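Local coordinates for protein fusion DH (Streptomyces sp. MJ635-86F5, PDB 6K97) that probably dehydrates polyketide intermediates, as an engineered fusion that joins the pieces of a split dehydratase domain from cremimycin biosynthesis, at residues L273-L279 with S321-V327; T95-T101 with V141-S147; R53-R57 with L103-Q108. All blocks are in the same frame, centred on the assembly; numbering follows the deposited sequence.

Contact 1: residues L273-L279 with S321-V327; sequences LFLPFAL and SVALRPV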
loop_
_atom_site.group_PDB
_atom_site.type_symbol
_atom_site.label_atom_id
_atom_site.label_comp_id
_atom_site.label_asym_id
_atom_site.label_seq_id
_atom_site.Cartn_x
_atom_site.Cartn_y
_atom_site.Cartn_z
ATOM N N LEU A 273 -34.321 -13.810 3.775
ATOM C CA LEU A 273 -32.971 -14.245 3.568
ATOM C C LEU A 273 -32.187 -13.959 4.760
ATOM O O LEU A 273 -32.425 -12.986 5.456
ATOM C CB LEU A 273 -32.302 -13.491 2.441
ATOM C CG LEU A 273 -32.944 -13.656 1.078
ATOM C CD1 LEU A 273 -32.604 -12.459 0.210
ATOM C CD2 LEU A 273 -32.503 -14.957 0.443
ATOM N N PHE A 274 -31.192 -14.809 4.934
ATOM C CA PHE A 274 -30.310 -14.834 6.085
ATOM C C PHE A 274 -28.944 -15.060 5.544
ATOM O O PHE A 274 -28.733 -16.013 4.807
ATOM C CB PHE A 274 -30.694 -15.968 7.021
ATOM C CG PHE A 274 -31.810 -15.610 7.988
ATOM C CD1 PHE A 274 -33.142 -15.807 7.648
ATOM C CD2 PHE A 274 -31.517 -15.081 9.253
ATOM C CE1 PHE A 274 -34.170 -15.502 8.533
ATOM C CE2 PHE A 274 -32.544 -14.758 10.149
ATOM C CZ PHE A 274 -33.881 -14.963 9.779
ATOM N N LEU A 275 -28.035 -14.151 5.848
ATOM C CA LEU A 275 -26.634 -14.230 5.425
ATOM C C LEU A 275 -25.690 -14.105 6.620
ATOM O O LEU A 275 -26.067 -13.533 7.653
ATOM C CB LEU A 275 -26.309 -13.065 4.490
ATOM C CG LEU A 275 -27.020 -13.009 3.143
ATOM C CD1 LEU A 275 -26.611 -11.749 2.379
ATOM C CD2 LEU A 275 -26.742 -14.271 2.332
ATOM N N PRO A 276 -24.444 -14.585 6.462
ATOM C CA PRO A 276 -23.443 -14.382 7.487
ATOM C C PRO A 276 -23.147 -12.931 7.643
ATOM O O PRO A 276 -23.100 -12.230 6.652
ATOM C CB PRO A 276 -22.209 -15.123 6.948
ATOM C CG PRO A 276 -22.782 -16.207 6.078
ATOM C CD PRO A 276 -23.991 -15.548 5.431
ATOM N N PHE A 277 -23.011 -12.463 8.880
ATOM C CA PHE A 277 -22.531 -11.085 9.125
ATOM C C PHE A 277 -21.404 -11.044 10.145
ATOM O O PHE A 277 -20.822 -10.022 10.282
ATOM C CB PHE A 277 -23.609 -10.109 9.559
ATOM C CG PHE A 277 -24.040 -10.239 10.989
ATOM C CD1 PHE A 277 -25.001 -11.200 11.370
ATOM C CD2 PHE A 277 -23.573 -9.375 11.970
ATOM C CE1 PHE A 277 -25.435 -11.292 12.682
ATOM C CE2 PHE A 277 -24.042 -9.466 13.301
ATOM C CZ PHE A 277 -24.926 -10.435 13.655
ATOM N N ALA A 278 -21.203 -12.084 10.951
ATOM C CA ALA A 278 -20.164 -12.009 11.999
ATOM C C ALA A 278 -19.583 -13.388 12.231
ATOM O O ALA A 278 -20.302 -14.377 12.232
ATOM C CB ALA A 278 -20.685 -11.428 13.301
ATOM N N LEU A 279 -18.270 -13.450 12.335
ATOM C CA LEU A 279 -17.564 -14.695 12.557
ATOM C C LEU A 279 -16.640 -14.439 13.726
ATOM O O LEU A 279 -16.165 -13.348 13.871
ATOM C CB LEU A 279 -16.760 -15.084 11.307
ATOM C CG LEU A 279 -17.585 -15.584 10.138
ATOM C CD1 LEU A 279 -17.812 -14.487 9.130
ATOM C CD2 LEU A 279 -16.925 -16.766 9.443
ATOM N N SER A 321 -17.518 -19.368 15.774
ATOM C CA SER A 321 -18.922 -18.987 15.656
ATOM C C SER A 321 -19.179 -18.307 14.332
ATOM O O SER A 321 -18.346 -17.533 13.877
ATOM C CB SER A 321 -19.306 -18.050 16.821
ATOM O OG SER A 321 -20.689 -17.800 16.794
ATOM N N VAL A 322 -20.326 -18.612 13.715
ATOM C CA VAL A 322 -20.784 -17.870 12.535
ATOM C C VAL A 322 -22.200 -17.448 12.783
ATOM O O VAL A 322 -23.049 -18.333 12.962
ATOM C CB VAL A 322 -20.853 -18.699 11.265
ATOM C CG1 VAL A 322 -21.263 -17.791 10.093
ATOM C CG2 VAL A 322 -19.536 -19.345 10.985
ATOM N N ALA A 323 -22.456 -16.128 12.772
ATOM C CA ALA A 323 -23.780 -15.577 13.086
ATOM C C ALA A 323 -24.463 -15.118 11.789
ATOM O O ALA A 323 -23.842 -14.445 10.970
ATOM C CB ALA A 323 -23.646 -14.394 14.023
ATOM N N LEU A 324 -25.729 -15.490 11.598
ATOM C CA LEU A 324 -26.491 -15.046 10.401
ATOM C C LEU A 324 -27.532 -14.010 10.753
ATOM O O LEU A 324 -27.988 -13.952 11.875
ATOM C CB LEU A 324 -27.160 -16.219 9.675
ATOM C CG LEU A 324 -26.261 -17.124 8.805
ATOM C CD1 LEU A 324 -25.338 -17.898 9.712
ATOM C CD2 LEU A 324 -27.083 -18.123 7.983
ATOM N N ARG A 325 -27.924 -13.203 9.787
ATOM C CA ARG A 325 -28.982 -12.193 10.024
ATOM C C ARG A 325 -29.876 -12.017 8.791
ATOM O O ARG A 325 -29.473 -12.359 7.715
ATOM C CB ARG A 325 -28.404 -10.826 10.430
ATOM C CG ARG A 325 -27.596 -10.219 9.310
ATOM C CD ARG A 325 -26.940 -8.871 9.567
ATOM N NE ARG A 325 -27.871 -7.915 10.137
ATOM C CZ ARG A 325 -27.758 -6.595 10.061
ATOM N NH1 ARG A 325 -26.763 -6.002 9.395
ATOM N NH2 ARG A 325 -28.688 -5.840 10.658
ATOM N N PRO A 326 -31.058 -11.432 8.972
ATOM C CA PRO A 326 -32.004 -11.210 7.879
ATOM C C PRO A 326 -31.511 -10.105 7.009
ATOM O O PRO A 326 -31.053 -9.117 7.514
ATOM C CB PRO A 326 -33.292 -10.729 8.585
ATOM C CG PRO A 326 -33.106 -10.944 10.053
ATOM C CD PRO A 326 -31.611 -10.950 10.270
ATOM N N VAL A 327 -31.589 -10.275 5.713
ATOM C CA VAL A 327 -31.221 -9.231 4.775
ATOM C C VAL A 327 -32.375 -9.003 3.821
ATOM O O VAL A 327 -33.012 -9.958 3.379
ATOM C CB VAL A 327 -30.000 -9.649 3.985
ATOM C CG1 VAL A 327 -29.703 -8.640 2.871
ATOM C CG2 VAL A 327 -28.819 -9.736 4.936
#

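Contact 2: residues T95-T101 with V141-S147; sequences TELVLHT and VEHADGS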
loop_
_atom_site.group_PDB
_atom_site.type_symbol
_atom_site.label_atom_id
_atom_site.label_comp_id
_atom_site.label_asym_id
_atom_site.label_seq_id
_atom_site.Cartn_x
_atom_site.Cartn_y
_atom_site.Cartn_z
ATOM N N THR A 95 -9.824 -13.333 14.909
ATOM C CA THR A 95 -10.406 -13.316 16.223
ATOM C C THR A 95 -11.834 -12.958 16.058
ATOM O O THR A 95 -12.682 -13.556 16.658
ATOM C CB THR A 95 -9.667 -12.316 17.144
ATOM O OG1 THR A 95 -8.436 -12.927 17.528
ATOM C CG2 THR A 95 -10.444 -12.044 18.395
ATOM N N GLU A 96 -12.101 -11.983 15.207
ATOM C CA GLU A 96 -13.481 -11.582 15.004
ATOM C C GLU A 96 -13.555 -10.813 13.690
ATOM O O GLU A 96 -12.608 -10.115 13.327
ATOM C CB GLU A 96 -13.978 -10.836 16.293
ATOM C CG GLU A 96 -14.864 -9.667 16.002
ATOM C CD GLU A 96 -14.083 -8.416 15.760
ATOM O OE1 GLU A 96 -12.846 -8.323 16.011
ATOM O OE2 GLU A 96 -14.778 -7.505 15.309
ATOM N N LEU A 97 -14.635 -11.025 12.946
ATOM C CA LEU A 97 -14.848 -10.378 11.659
ATOM C C LEU A 97 -16.307 -10.097 11.459
ATOM O O LEU A 97 -17.130 -11.006 11.606
ATOM C CB LEU A 97 -14.377 -11.253 10.492
ATOM C CG LEU A 97 -14.317 -10.531 9.110
ATOM C CD1 LEU A 97 -13.129 -9.540 9.029
ATOM C CD2 LEU A 97 -14.236 -11.538 7.959
ATOM N N VAL A 98 -16.614 -8.863 11.039
ATOM C CA VAL A 98 -17.972 -8.438 10.797
ATOM C C VAL A 98 -18.092 -7.842 9.405
ATOM O O VAL A 98 -17.294 -6.984 9.011
ATOM C CB VAL A 98 -18.350 -7.352 11.816
ATOM C CG1 VAL A 98 -19.767 -6.881 11.620
ATOM C CG2 VAL A 98 -18.157 -7.849 13.242
ATOM N N LEU A 99 -19.109 -8.269 8.666
ATOM C CA LEU A 99 -19.396 -7.811 7.312
ATOM C C LEU A 99 -20.431 -6.696 7.304
ATOM O O LEU A 99 -21.362 -6.722 8.072
ATOM C CB LEU A 99 -19.954 -8.980 6.536
ATOM C CG LEU A 99 -19.156 -10.270 6.722
ATOM C CD1 LEU A 99 -19.797 -11.385 5.907
ATOM C CD2 LEU A 99 -17.716 -10.093 6.313
ATOM N N HIS A 100 -20.248 -5.704 6.464
ATOM C CA HIS A 100 -21.081 -4.529 6.416
ATOM C C HIS A 100 -21.670 -4.443 4.993
ATOM O O HIS A 100 -22.295 -5.370 4.548
ATOM C CB HIS A 100 -20.215 -3.279 6.700
ATOM C CG HIS A 100 -19.470 -3.340 7.995
ATOM N ND1 HIS A 100 -20.099 -3.280 9.220
ATOM C CD2 HIS A 100 -18.153 -3.474 8.259
ATOM C CE1 HIS A 100 -19.205 -3.388 10.182
ATOM N NE2 HIS A 100 -18.019 -3.519 9.624
ATOM N N THR A 101 -21.364 -3.383 4.234
ATOM C CA THR A 101 -21.899 -3.240 2.889
ATOM C C THR A 101 -21.363 -4.318 1.921
ATOM O O THR A 101 -20.189 -4.631 1.907
ATOM C CB THR A 101 -21.566 -1.818 2.369
ATOM O OG1 THR A 101 -22.010 -0.853 3.347
ATOM C CG2 THR A 101 -22.291 -1.497 1.025
ATOM N N VAL A 141 -15.464 1.947 0.009
ATOM C CA VAL A 141 -16.567 1.350 0.719
ATOM C C VAL A 141 -15.998 0.248 1.581
ATOM O O VAL A 141 -15.255 -0.579 1.092
ATOM C CB VAL A 141 -17.580 0.744 -0.247
ATOM C CG1 VAL A 141 -18.730 0.117 0.518
ATOM C CG2 VAL A 141 -18.068 1.813 -1.223
ATOM N N GLU A 142 -16.345 0.263 2.861
ATOM C CA GLU A 142 -15.891 -0.727 3.821
ATOM C C GLU A 142 -16.841 -1.937 3.802
ATOM O O GLU A 142 -18.035 -1.769 3.994
ATOM C CB GLU A 142 -15.818 -0.123 5.231
ATOM C CG GLU A 142 -15.240 -1.127 6.243
ATOM C CD GLU A 142 -14.972 -0.561 7.651
ATOM O OE1 GLU A 142 -14.028 0.245 7.810
ATOM O OE2 GLU A 142 -15.697 -0.956 8.602
ATOM N N HIS A 143 -16.304 -3.125 3.498
ATOM C CA HIS A 143 -17.084 -4.349 3.474
ATOM C C HIS A 143 -16.899 -5.194 4.737
ATOM O O HIS A 143 -17.783 -5.931 5.144
ATOM C CB HIS A 143 -16.687 -5.186 2.247
ATOM C CG HIS A 143 -16.774 -4.438 0.954
ATOM N ND1 HIS A 143 -17.952 -3.908 0.487
ATOM C CD2 HIS A 143 -15.814 -4.077 0.059
ATOM C CE1 HIS A 143 -17.720 -3.270 -0.650
ATOM N NE2 HIS A 143 -16.425 -3.349 -0.925
ATOM N N ALA A 144 -15.742 -5.088 5.380
ATOM C CA ALA A 144 -15.509 -5.870 6.582
ATOM C C ALA A 144 -14.489 -5.255 7.444
ATOM O O ALA A 144 -13.583 -4.545 6.969
ATOM C CB ALA A 144 -15.072 -7.274 6.226
ATOM N N ASP A 145 -14.622 -5.508 8.741
ATOM C CA ASP A 145 -13.514 -5.224 9.653
ATOM C C ASP A 145 -13.501 -6.170 10.839
ATOM O O ASP A 145 -14.455 -6.937 11.065
ATOM C CB ASP A 145 -13.505 -3.750 10.064
ATOM C CG ASP A 145 -14.699 -3.329 10.776
ATOM O OD1 ASP A 145 -15.543 -4.160 11.153
ATOM O OD2 ASP A 145 -14.799 -2.122 10.961
ATOM N N GLY A 146 -12.424 -6.148 11.572
ATOM C CA GLY A 146 -12.251 -7.118 12.651
ATOM C C GLY A 146 -10.824 -7.083 13.135
ATOM O O GLY A 146 -10.161 -6.056 13.099
ATOM N N SER A 147 -10.390 -8.195 13.676
ATOM C CA SER A 147 -9.051 -8.284 14.217
ATOM C C SER A 147 -8.492 -9.683 14.057
ATOM O O SER A 147 -9.245 -10.668 13.964
ATOM C CB SER A 147 -9.024 -7.904 15.687
ATOM O OG SER A 147 -10.122 -8.486 16.318
#

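Contact 3: residues R53-R57 with L103-Q108; sequences RLALR and LVLSTQ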
loop_
_atom_site.group_PDB
_atom_site.type_symbol
_atom_site.label_atom_id
_atom_site.label_comp_id
_atom_site.label_asym_id
_atom_site.label_seq_id
_atom_site.Cartn_x
_atom_site.Cartn_y
_atom_site.Cartn_z
ATOM N N ARG A 53 -6.995 -6.360 -7.897
ATOM C CA ARG A 53 -8.065 -5.932 -8.788
ATOM C C ARG A 53 -9.118 -7.021 -8.754
ATOM O O ARG A 53 -8.794 -8.205 -8.867
ATOM C CB ARG A 53 -7.542 -5.763 -10.222
ATOM C CG ARG A 53 -8.586 -5.229 -11.196
ATOM C CD ARG A 53 -7.996 -4.969 -12.579
ATOM N NE ARG A 53 -8.995 -4.361 -13.460
ATOM C CZ ARG A 53 -9.823 -5.038 -14.267
ATOM N NH1 ARG A 53 -9.775 -6.371 -14.344
ATOM N NH2 ARG A 53 -10.701 -4.387 -15.019
ATOM N N LEU A 54 -10.379 -6.627 -8.612
ATOM C CA LEU A 54 -11.466 -7.582 -8.620
ATOM C C LEU A 54 -12.517 -7.335 -9.710
ATOM O O LEU A 54 -13.319 -6.394 -9.648
ATOM C CB LEU A 54 -12.102 -7.586 -7.261
ATOM C CG LEU A 54 -13.033 -8.750 -6.989
ATOM C CD1 LEU A 54 -12.470 -10.080 -7.445
ATOM C CD2 LEU A 54 -13.256 -8.751 -5.499
ATOM N N ALA A 55 -12.498 -8.203 -10.723
ATOM C CA ALA A 55 -13.386 -8.101 -11.872
ATOM C C ALA A 55 -14.064 -9.432 -12.163
ATOM O O ALA A 55 -13.444 -10.449 -12.262
ATOM C CB ALA A 55 -12.614 -7.639 -13.099
ATOM N N LEU A 56 -15.360 -9.411 -12.344
ATOM C CA LEU A 56 -16.088 -10.640 -12.580
ATOM C C LEU A 56 -15.553 -11.362 -13.813
ATOM O O LEU A 56 -15.530 -12.574 -13.836
ATOM C CB LEU A 56 -17.568 -10.331 -12.688
ATOM C CG LEU A 56 -18.521 -11.502 -12.530
ATOM C CD1 LEU A 56 -18.285 -12.263 -11.268
ATOM C CD2 LEU A 56 -19.957 -11.005 -12.611
ATOM N N ARG A 57 -15.095 -10.620 -14.817
ATOM C CA ARG A 57 -14.596 -11.217 -16.051
ATOM C C ARG A 57 -13.352 -12.028 -15.817
ATOM O O ARG A 57 -13.143 -13.015 -16.508
ATOM C CB ARG A 57 -14.296 -10.136 -17.090
ATOM C CG ARG A 57 -15.540 -9.379 -17.537
ATOM C CD ARG A 57 -15.227 -8.278 -18.547
ATOM N NE ARG A 57 -15.248 -8.775 -19.922
ATOM C CZ ARG A 57 -16.274 -8.680 -20.776
ATOM N NH1 ARG A 57 -17.424 -8.086 -20.438
ATOM N NH2 ARG A 57 -16.142 -9.193 -21.999
ATOM N N LEU A 103 -20.172 -6.145 -1.595
ATOM C CA LEU A 103 -19.394 -5.789 -2.743
ATOM C C LEU A 103 -20.070 -6.454 -3.912
ATOM O O LEU A 103 -20.084 -7.664 -4.008
ATOM C CB LEU A 103 -17.987 -6.321 -2.587
ATOM C CG LEU A 103 -16.979 -5.612 -3.479
ATOM C CD1 LEU A 103 -15.550 -6.049 -3.098
ATOM C CD2 LEU A 103 -17.265 -5.942 -4.891
ATOM N N VAL A 104 -20.669 -5.661 -4.789
ATOM C CA VAL A 104 -21.481 -6.173 -5.856
ATOM C C VAL A 104 -20.579 -6.318 -7.042
ATOM O O VAL A 104 -19.794 -5.430 -7.324
ATOM C CB VAL A 104 -22.647 -5.213 -6.142
ATOM C CG1 VAL A 104 -23.472 -5.678 -7.338
ATOM C CG2 VAL A 104 -23.534 -5.120 -4.905
ATOM N N LEU A 105 -20.661 -7.448 -7.734
ATOM C CA LEU A 105 -19.874 -7.655 -8.954
ATOM C C LEU A 105 -20.827 -7.686 -10.145
ATOM O O LEU A 105 -21.970 -8.172 -10.028
ATOM C CB LEU A 105 -19.116 -8.957 -8.889
ATOM C CG LEU A 105 -18.049 -9.079 -7.799
ATOM C CD1 LEU A 105 -17.608 -10.510 -7.583
ATOM C CD2 LEU A 105 -16.855 -8.221 -8.074
ATOM N N SER A 106 -20.345 -7.160 -11.267
ATOM C CA SER A 106 -21.018 -7.330 -12.544
ATOM C C SER A 106 -19.987 -7.439 -13.663
ATOM O O SER A 106 -18.812 -7.148 -13.451
ATOM C CB SER A 106 -21.977 -6.166 -12.805
ATOM O OG SER A 106 -21.271 -5.028 -13.276
ATOM N N THR A 107 -20.432 -7.823 -14.853
ATOM C CA THR A 107 -19.487 -8.073 -15.949
ATOM C C THR A 107 -18.967 -6.770 -16.503
ATOM O O THR A 107 -17.974 -6.748 -17.178
ATOM C CB THR A 107 -20.104 -8.896 -17.096
ATOM O OG1 THR A 107 -21.299 -8.273 -17.528
ATOM C CG2 THR A 107 -20.439 -10.324 -16.654
ATOM N N GLN A 108 -19.664 -5.676 -16.241
ATOM C CA GLN A 108 -19.305 -4.388 -16.817
ATOM C C GLN A 108 -18.407 -3.575 -15.879
ATOM O O GLN A 108 -18.109 -2.428 -16.172
ATOM C CB GLN A 108 -20.584 -3.600 -17.161
ATOM C CG GLN A 108 -21.315 -4.085 -18.428
ATOM C CD GLN A 108 -20.489 -3.900 -19.714
ATOM O OE1 GLN A 108 -20.457 -2.817 -20.304
ATOM N NE2 GLN A 108 -19.809 -4.959 -20.140
#

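Contact 1: residues L273-L279 with S321-V327
F274 lays its ring against P326 near one end of an antiparallel ladder in the C-terminal half of the fusion, the part predicted to form the C-terminal hotdog. P326 CA stands over one face of the ring, toward its rim, and P326 CG comes within 3.9 Å of F274 CE2. The ladder then closes on L275 and R325, a hydrogen-bonded pair in which L275 N reaches R325 O at 3.0 Å and R325 N returns to L275 O at 2.8 Å. L324 leans on this backbone, its CB 3.5 Å from L275 O. Next comes a classic beta bulge: F277 and A278 both face A323. Two nearly straight bonds hold it, F277 N to A323 O at 3.0 Å and A323 N to A278 O. Past the bulge the register has moved by one, and L279 and V322 run side by side, both buried, with L279 CD2 and V322 CG2 4.0 Å apart.

The packing is different where F277 meets R325. F277 CG sits between its backbone N and carbonyl carbon (chi1 77°), which stands the ring up beside the R325 chain. That chain crosses it at about a right angle, R325 CG being 3.5 Å from F277 CD1. The touch is made by methylenes. R325 CZ lies over the ring, 15° off its normal, but 5.5 Å from the F277 centroid, so any cation-pi attraction is weak at most. R325 and P326 are exposed here, and F277 is partly so.

P276 rests on L259 and L324 on L263 of helix 252-266, whereas L273 and L275 touch F211 of strand 211-213. Strand 303-309 flanks 321-327 and strand 93-99 flanks 273-279.

Contact 2: residues T95-T101 with V141-S147
V98 and D145 exchange two backbone hydrogen bonds midway along this antiparallel pair, V98 N meeting D145 O at 2.9 Å. Toward one end T95 and E96 both face S147 in a classic beta bulge: T95 N donates to S147 O at 2.9 Å, with a weak bond from E96 N to the same oxygen. H100 N closes the other end on H143 O.

S147 OG donates to E96 OE1 at 2.7 Å, nearly in line with the C-O bond. A leucine at E96 would probably leave the S147 hydroxyl without this acceptor. H100 NE2 points in its ring plane to D145 OD1 (3.0 Å) but arrives from above the carboxylate, the planes being 88° apart. D145 CG, between its backbone N and carbonyl carbon (chi1 62°), brings OD1 there. These strands lie in the N-terminal half of the fusion, in one of the dehydratase's two hotdogs. H143 gives ND1 to T101 O at 2.7 Å while its NE2 bonds to S132, fixing the ring's rotation.

Apolar contact on the face of L97 and L99 centres on A144 CB, met by L97 CD1 and by L99 CD2 (3.9 Å); A144 also packs on I130.

Contact 3: residues R53-R57 with L103-Q108
L56 drives its side chain against the loop 103-108, both methyls finding partners there. CD1 lies 4.1 Å from L105 CD1, the two leucines meeting at a slant. CD2 turns to the S106 backbone and approaches T107 CG2 at 4.1 Å, while L56 CB sits 3.5 Å from S106 O. With CG anti to the backbone N (chi1 -163°), the branch points into the angle between L105 and T107. L54 meets L105 at about a right angle, L54 CG lying 4.0 Å from L105 CD2, and its CD2 reaches the L103 CD1 methyl at 4.3 Å. No hydrogen bond joins the two segments, so leucine packing carries the inner part of the contact.

At the exposed end R57 follows the T107 carbonyl. Its CD comes 3.4 Å from T107 O, an oxygen that also lies in the guanidinium plane, at its edge. R57 and Q108 run alongside each other with their planes 70° apart.

All this belongs to the N-terminal half of the fusion, in one of the two hotdogs of the dehydratase fold. Strand 48-55 pairs there with strand 110-117. The contact joins the end of the first to the loop that leads into the second.

The next shell sets these residues in place. L54 is held by a backbone hydrogen bond to S111 and packs on L113, L56 rests on L62, and L105 lies on V73 with a backbone bond to T71. Within the loop, Q108 N makes a weak bond to S106 OG. Farther out, R53 forms salt bridges with E135 and E58 and packs on G26 of the second subunit.

Contacts 1 and 2 are antiparallel strand pairs, one in each half of the fusion, and they share a border: strands 273-284 and 93-99 are neighbours, with L279 N 2.8 Å from L97 O, probably hydrogen-bonded. That junction joins parts linked by engineering. All three are partly buried; a classic bulge breaks the ladder of contact 1 midway and sits at one end of contact 2. Contact 1 adds mainly apolar and aromatic side chains, contact 2 polar and histidine bonds. Contact 3, farther from the chain centre, has no ladder; leucines fill its buried part and an arginine its surface end. It touches contact 2 through H143 NE2 and L103 CG.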